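Local coordinates for oligopeptide-binding protein appA (Bacillus subtilis, PDB 1XOC), which captures oligopeptides outside the cell as the binding component of an ABC oligopeptide permease that serves sporulation and genetic competence, at residues P32-N36 against N178-P182; L262-Y266 against P311-L315. All coordinates share one frame; numbering follows the deposited sequence. Where two conformers were deposited one is given.

How the contacts relate
Contact 1 joins two loops about 17 Å from the centre of the chain, whereas contact 2, at about 11 Å, lies closer in; both are largely buried. Their centres are 28 Å apart and their nearest atoms about 17 Å, without touching, and they share no helix or strand. In contact 1 two direct hydrogen bonds join the loops, and a phenylalanine ring adds apolar packing. Contact 2 brings the start of strand 265-271 and the residues before it against a loop, joined by leucine and proline packing and by two waters. Residues of contact 2 also touch the bound peptide, so this contact backs the binding site directly.

Contact 1: P32-N36 against N178-P182; sequences PTLFN and NRKKP
N178 grips the 32-36 loop at two points, with its backbone carbonyl and with its side-chain amide. The backbone N of F35 donates to N178 O at 2.8 Å. On the side chain, N36 ND2 reaches N178 OD1 at 2.9 Å with an N-H...O angle of 164°. OD1 lies nearly in the amide plane of N36, while the donor stands above the carbonyl plane of N178; the two amide planes are 62° apart. N36 places its amide there by setting CG anti to the backbone N (chi1 -169°). The other end of the N178 amide is held as well, ND2 donating to E173 O, which leaves the group little freedom to flip. Replacing N178 by alanine removes the amide, and N36 ND2 would probably lose its acceptor here and E173 O the bond from ND2, while the backbone bond to F35 could persist. The contact ties the loop between strand 23-28 and helix 43-52 to the one leading into strand 188-194, two strands at the outer edges of one mixed sheet in this family 5 solute-binding protein. F35 carries the apolar share. Its ring reaches the 178-182 loop, with CE1 3.4 Å from R179 O, which meets the ring at its edge, near the plane, and is buried here with no hydrogen-bonding partner. Beyond it, P182 CG sits 4.2 Å from F35 CD1, and I48, L52 and I199 pack against the F35 side chain. R179 runs alongside the loop by its aliphatic part, CG lying 3.9 Å from T33 O, and its guanidinium forms a salt bridge with E176. Next to N178, the L34 side chain lies beside that of the asparagine and points the same way, with L34 CD1 4.1 Å from N178 CB.

Contact 2: L262-Y266 against P311-L315; sequences LALSY and PESPL
L262 and L315 make the apolar end of this contact, their side chains sliding past each other in opposite directions with L262 CD2 3.8 Å from L315 CG. The L262 side chain crosses P314 at about a right angle, CD2 touching its CB. L264 extends the patch: with CG anti to its backbone N (chi1 -169°), it brings CD1 to 3.8 Å from S313 CB and also against L315 CB. At the opposite end Y266 lies obliquely across P311, with Y266 CE2 3.6 Å from P311 C, and the ring's crossing leaves OH near P311 CB.

The polar bonds between the segments run through two waters. Water 1 donates to A263 O and S265 O and accepts from S313 OG at 2.6 Å, so one molecule joins the serine hydroxyl to two carbonyls on either side of L264, the centre of an inverse gamma turn. Water 2 lies in the plane of the Y266 ring, 2.8 Å from its OH, and donates to P311 O.

Within the 311-315 loop, S313 OG also accepts from L315 N at 3.2 Å in an ST turn, which helps to hold the hydroxyl that donates to water 1. The E312 carboxylate folds back so that OE1 takes the S313 N-H on its anti side, 30° out of the carboxylate plane.

The first segment spans the junction of strands 256-262 and 265-271, in the sheet that includes strands 414-420 and 483-496. A263 and S265 pack against an aromatic side chain of the bound peptide, making this turn part of the binding-site wall. Among its neighbours, F485 of strand 483-496 meets the Y266 ring edge-to-face, F431 of helix 428-431 touches both Y266 and P311, and Y474 and I477 of helix 463-480 pack on P311.

Contact 1: P32-N36 against N178-P182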
ATOM      1  N   PRO A  32       8.743   1.630  -9.626  1.00 28.95           N
ATOM      2  CA  PRO A  32       9.225   0.861  -8.489  1.00 29.44           C
ATOM      3  C   PRO A  32      10.622   1.244  -8.011  1.00 27.62           C
ATOM      4  O   PRO A  32      11.413   1.960  -8.721  1.00 28.18           O
ATOM      5  CB  PRO A  32       9.242  -0.584  -9.015  1.00 29.29           C
ATOM      6  CG  PRO A  32       8.313  -0.585 -10.171  1.00 32.12           C
ATOM      7  CD  PRO A  32       8.493   0.759 -10.800  1.00 29.76           C
ATOM      8  N   THR A  33      10.953   0.742  -6.829  1.00 27.54           N
ATOM      9  CA  THR A  33      12.255   0.951  -6.209  1.00 28.57           C
ATOM     10  C   THR A  33      13.087  -0.335  -6.229  1.00 28.69           C
ATOM     11  O   THR A  33      14.233  -0.342  -6.625  1.00 28.92           O
ATOM     12  CB  THR A  33      12.049   1.408  -4.770  1.00 28.85           C
ATOM     13  OG1 THR A  33      11.439   2.693  -4.774  1.00 30.55           O
ATOM     14  CG2 THR A  33      13.367   1.620  -4.055  1.00 27.92           C
ATOM     15  N   LEU A  34      12.485  -1.429  -5.790  1.00 28.68           N
ATOM     16  CA  LEU A  34      13.169  -2.696  -5.802  1.00 28.72           C
ATOM     17  C   LEU A  34      12.159  -3.837  -5.689  1.00 28.55           C
ATOM     18  O   LEU A  34      11.023  -3.604  -5.370  1.00 29.04           O
ATOM     19  CB  LEU A  34      14.187  -2.760  -4.662  1.00 28.42           C
ATOM     20  CG  LEU A  34      13.761  -3.083  -3.229  1.00 32.05           C
ATOM     21  CD1 LEU A  34      14.883  -3.256  -2.274  1.00 38.63           C
ATOM     22  CD2 LEU A  34      12.742  -2.184  -2.661  1.00 31.96           C
ATOM     23  N   PHE A  35      12.600  -5.061  -5.943  1.00 27.59           N
ATOM     24  CA  PHE A  35      11.702  -6.211  -5.977  1.00 28.20           C
ATOM     25  C   PHE A  35      12.118  -7.205  -4.919  1.00 29.13           C
ATOM     26  O   PHE A  35      12.867  -8.120  -5.163  1.00 28.42           O
ATOM     27  CB  PHE A  35      11.719  -6.862  -7.356  1.00 28.64           C
ATOM     28  CG  PHE A  35      11.708  -5.876  -8.485  1.00 29.81           C
ATOM     29  CD1 PHE A  35      12.700  -5.877  -9.426  1.00 30.17           C
ATOM     30  CD2 PHE A  35      10.714  -4.944  -8.582  1.00 30.76           C
ATOM     31  CE1 PHE A  35      12.682  -4.977 -10.446  1.00 28.25           C
ATOM     32  CE2 PHE A  35      10.709  -4.045  -9.598  1.00 31.17           C
ATOM     33  CZ  PHE A  35      11.703  -4.068 -10.529  1.00 29.18           C
ATOM     34  N   ASN A  36      11.607  -6.972  -3.731  1.00 29.21           N
ATOM     35  CA  ASN A  36      11.916  -7.788  -2.572  1.00 29.18           C
ATOM     36  C   ASN A  36      10.962  -7.433  -1.436  1.00 28.51           C
ATOM     37  O   ASN A  36      10.998  -6.359  -0.895  1.00 28.23           O
ATOM     38  CB  ASN A  36      13.362  -7.574  -2.118  1.00 28.99           C
ATOM     39  CG  ASN A  36      13.819  -8.592  -1.095  1.00 30.56           C
ATOM     40  OD1 ASN A  36      13.015  -9.041  -0.252  1.00 30.24           O
ATOM     41  ND2 ASN A  36      15.108  -8.983  -1.150  1.00 28.70           N
ATOM     42  N   ASN A 178      17.990  -7.285  -6.323  1.00 28.11           N
ATOM     43  CA  ASN A 178      16.667  -6.675  -6.044  1.00 29.12           C
ATOM     44  C   ASN A 178      16.218  -5.704  -7.142  1.00 29.66           C
ATOM     45  O   ASN A 178      15.106  -5.243  -7.115  1.00 28.75           O
ATOM     46  CB  ASN A 178      16.730  -5.922  -4.704  1.00 28.38           C
ATOM     47  CG  ASN A 178      16.997  -6.847  -3.531  1.00 30.38           C
ATOM     48  OD1 ASN A 178      16.429  -7.919  -3.447  1.00 30.37           O
ATOM     49  ND2 ASN A 178      17.881  -6.436  -2.637  1.00 32.51           N
ATOM     50  N   ARG A 179      17.111  -5.393  -8.076  1.00 29.65           N
ATOM     51  CA  ARG A 179      16.804  -4.426  -9.110  1.00 30.16           C
ATOM     52  C   ARG A 179      16.947  -4.981 -10.514  1.00 30.93           C
ATOM     53  O   ARG A 179      15.988  -5.010 -11.252  1.00 33.58           O
ATOM     54  CB  ARG A 179      17.664  -3.173  -8.961  1.00 29.93           C
ATOM     55  CG  ARG A 179      17.406  -2.404  -7.699  1.00 31.56           C
ATOM     56  CD  ARG A 179      18.309  -1.201  -7.493  1.00 32.37           C
ATOM     57  NE  ARG A 179      19.664  -1.463  -7.949  1.00 38.28           N
ATOM     58  CZ  ARG A 179      20.611  -2.006  -7.210  1.00 39.00           C
ATOM     59  NH1 ARG A 179      20.360  -2.358  -5.965  1.00 40.59           N
ATOM     60  NH2 ARG A 179      21.815  -2.204  -7.718  1.00 38.05           N
ATOM     61  N   LYS A 180      18.145  -5.433 -10.872  1.00 30.59           N
ATOM     62  CA  LYS A 180      18.268  -5.912 -12.253  0.50 30.29           C
ATOM     63  C   LYS A 180      18.760  -7.338 -12.437  1.00 30.21           C
ATOM     64  O   LYS A 180      18.782  -7.788 -13.560  1.00 31.28           O
ATOM     65  CB  LYS A 180      19.035  -4.896 -13.113  0.50 29.68           C
ATOM     66  CG  LYS A 180      18.219  -3.623 -13.438  0.50 29.27           C
ATOM     67  CD  LYS A 180      19.028  -2.479 -14.059  0.50 30.68           C
ATOM     68  CE  LYS A 180      18.198  -1.201 -14.164  0.50 28.29           C
ATOM     69  NZ  LYS A 180      18.092  -0.523 -12.869  0.50 27.59           N
ATOM     70  N   LYS A 181      18.822  -8.114 -11.366  1.00 30.98           N
ATOM     71  CA  LYS A 181      19.006  -9.543 -11.503  1.00 31.24           C
ATOM     72  C   LYS A 181      18.072 -10.385 -10.643  1.00 30.68           C
ATOM     73  O   LYS A 181      18.503 -11.356 -10.058  1.00 30.88           O
ATOM     74  CB  LYS A 181      20.450  -9.925 -11.199  1.00 30.94           C
ATOM     75  CG  LYS A 181      21.433  -9.313 -12.168  1.00 34.88           C
ATOM     76  CD  LYS A 181      22.692 -10.127 -12.232  1.00 35.78           C
ATOM     77  CE  LYS A 181      23.526  -9.884 -11.014  1.00 41.77           C
ATOM     78  NZ  LYS A 181      24.418 -11.045 -10.706  1.00 44.76           N
ATOM     79  N   PRO A 182      16.800 -10.020 -10.559  1.00 30.13           N
ATOM     80  CA  PRO A 182      15.965 -10.823  -9.672  1.00 30.22           C
ATOM     81  C   PRO A 182      15.679 -12.194 -10.257  1.00 30.90           C
ATOM     82  O   PRO A 182      15.488 -12.327 -11.467  1.00 31.80           O
ATOM     83  CB  PRO A 182      14.683  -9.995  -9.569  1.00 31.56           C
ATOM     84  CG  PRO A 182      14.585  -9.303 -10.850  1.00 30.06           C
ATOM     85  CD  PRO A 182      16.001  -8.952 -11.190  1.00 30.28           C
TER

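Contact 2: L262-Y266 against P311-L315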
ATOM      1  N   LEU A 262     -14.880  -0.265  -5.938  1.00 28.40           N
ATOM      2  CA  LEU A 262     -14.165   0.322  -4.812  1.00 27.94           C
ATOM      3  C   LEU A 262     -12.788  -0.306  -4.646  1.00 28.04           C
ATOM      4  O   LEU A 262     -12.640  -1.506  -4.786  1.00 27.90           O
ATOM      5  CB  LEU A 262     -14.971   0.157  -3.524  1.00 28.79           C
ATOM      6  CG  LEU A 262     -14.512   0.942  -2.281  1.00 29.54           C
ATOM      7  CD1 LEU A 262     -14.480   2.457  -2.440  1.00 31.74           C
ATOM      8  CD2 LEU A 262     -15.455   0.523  -1.168  1.00 30.30           C
ATOM      9  N   ALA A 263     -11.773   0.546  -4.444  1.00 27.19           N
ATOM     10  CA  ALA A 263     -10.403   0.100  -4.098  1.00 27.69           C
ATOM     11  C   ALA A 263     -10.242  -0.176  -2.607  1.00 28.34           C
ATOM     12  O   ALA A 263     -10.938   0.428  -1.778  1.00 29.33           O
ATOM     13  CB  ALA A 263      -9.391   1.145  -4.511  1.00 28.02           C
ATOM     14  N   LEU A 264      -9.351  -1.110  -2.249  1.00 29.28           N
ATOM     15  CA  LEU A 264      -9.059  -1.378  -0.829  1.00 29.45           C
ATOM     16  C   LEU A 264      -8.013  -0.364  -0.335  1.00 30.66           C
ATOM     17  O   LEU A 264      -6.844  -0.677  -0.174  1.00 29.79           O
ATOM     18  CB  LEU A 264      -8.587  -2.831  -0.622  1.00 28.96           C
ATOM     19  CG  LEU A 264      -8.505  -3.314   0.817  1.00 28.96           C
ATOM     20  CD1 LEU A 264      -9.887  -3.617   1.348  1.00 28.35           C
ATOM     21  CD2 LEU A 264      -7.674  -4.568   0.905  1.00 30.39           C
ATOM     22  N   SER A 265      -8.461   0.859  -0.108  1.00 30.29           N
ATOM     23  CA  SER A 265      -7.546   1.990   0.005  1.00 30.72           C
ATOM     24  C   SER A 265      -8.270   3.150   0.655  1.00 29.93           C
ATOM     25  O   SER A 265      -9.515   3.213   0.668  1.00 29.83           O
ATOM     26  CB  SER A 265      -7.087   2.399  -1.378  1.00 31.64           C
ATOM     27  OG  SER A 265      -6.353   3.603  -1.333  0.50 37.12           O
ATOM     28  N   TYR A 266      -7.478   4.089   1.187  1.00 29.98           N
ATOM     29  CA  TYR A 266      -7.989   5.442   1.423  1.00 29.35           C
ATOM     30  C   TYR A 266      -6.853   6.422   1.143  1.00 29.88           C
ATOM     31  O   TYR A 266      -5.675   6.053   1.209  1.00 30.45           O
ATOM     32  CB  TYR A 266      -8.621   5.643   2.821  1.00 29.99           C
ATOM     33  CG  TYR A 266      -7.678   5.443   3.992  1.00 29.28           C
ATOM     34  CD1 TYR A 266      -6.763   6.435   4.379  1.00 30.01           C
ATOM     35  CD2 TYR A 266      -7.699   4.270   4.719  1.00 31.74           C
ATOM     36  CE1 TYR A 266      -5.910   6.235   5.451  1.00 30.33           C
ATOM     37  CE2 TYR A 266      -6.849   4.059   5.795  1.00 32.46           C
ATOM     38  CZ  TYR A 266      -5.949   5.064   6.151  1.00 30.86           C
ATOM     39  OH  TYR A 266      -5.100   4.855   7.219  1.00 32.49           O
ATOM     40  N   PRO A 311     -10.126   4.929   9.475  1.00 32.70           N
ATOM     41  CA  PRO A 311      -8.905   4.381   8.865  1.00 33.08           C
ATOM     42  C   PRO A 311      -9.053   2.922   8.413  1.00 33.36           C
ATOM     43  O   PRO A 311      -8.208   2.066   8.711  1.00 34.82           O
ATOM     44  CB  PRO A 311      -7.879   4.519  10.008  1.00 34.08           C
ATOM     45  CG  PRO A 311      -8.675   4.321  11.206  1.00 34.05           C
ATOM     46  CD  PRO A 311      -9.986   5.018  10.939  1.00 32.92           C
ATOM     47  N   GLU A 312     -10.115   2.637   7.680  1.00 31.85           N
ATOM     48  CA  GLU A 312     -10.348   1.279   7.177  1.00 31.21           C
ATOM     49  C   GLU A 312     -11.267   1.378   5.975  1.00 30.25           C
ATOM     50  O   GLU A 312     -12.042   2.314   5.851  1.00 30.52           O
ATOM     51  CB  GLU A 312     -10.981   0.404   8.254  1.00 31.68           C
ATOM     52  CG  GLU A 312     -11.135  -1.096   7.859  1.00 32.36           C
ATOM     53  CD  GLU A 312      -9.835  -1.723   7.315  1.00 36.42           C
ATOM     54  OE1 GLU A 312      -9.685  -1.821   6.073  1.00 36.08           O
ATOM     55  OE2 GLU A 312      -8.973  -2.112   8.144  1.00 40.75           O
ATOM     56  N   SER A 313     -11.151   0.424   5.068  1.00 29.90           N
ATOM     57  CA  SER A 313     -11.964   0.424   3.864  1.00 29.22           C
ATOM     58  C   SER A 313     -13.341  -0.165   4.163  1.00 28.47           C
ATOM     59  O   SER A 313     -13.453  -1.166   4.894  1.00 27.85           O
ATOM     60  CB  SER A 313     -11.313  -0.469   2.827  1.00 29.98           C
ATOM     61  OG  SER A 313     -12.112  -0.561   1.694  1.00 28.73           O
ATOM     62  N   PRO A 314     -14.407   0.424   3.577  1.00 27.94           N
ATOM     63  CA  PRO A 314     -15.742  -0.208   3.630  1.00 27.75           C
ATOM     64  C   PRO A 314     -15.798  -1.652   3.141  1.00 28.34           C
ATOM     65  O   PRO A 314     -16.753  -2.345   3.471  1.00 26.37           O
ATOM     66  CB  PRO A 314     -16.595   0.701   2.747  1.00 27.67           C
ATOM     67  CG  PRO A 314     -15.890   2.034   2.818  1.00 28.83           C
ATOM     68  CD  PRO A 314     -14.461   1.723   2.915  1.00 28.26           C
ATOM     69  N   LEU A 315     -14.797  -2.116   2.404  1.00 28.35           N
ATOM     70  CA  LEU A 315     -14.734  -3.500   1.958  1.00 28.74           C
ATOM     71  C   LEU A 315     -14.399  -4.468   3.096  1.00 28.91           C
ATOM     72  O   LEU A 315     -14.615  -5.673   2.976  1.00 30.77           O
ATOM     73  CB  LEU A 315     -13.710  -3.676   0.813  1.00 29.08           C
ATOM     74  CG  LEU A 315     -14.053  -2.986  -0.513  1.00 30.29           C
ATOM     75  CD1 LEU A 315     -12.932  -3.163  -1.486  1.00 30.36           C
ATOM     76  CD2 LEU A 315     -15.330  -3.571  -1.071  1.00 29.01           C
TER
HETATM   77  O   HOH W   1     -11.902   1.696   0.373  1.00 20.06           O
HETATM   78  O   HOH W   2      -5.306   2.337   8.343  1.00 25.86           O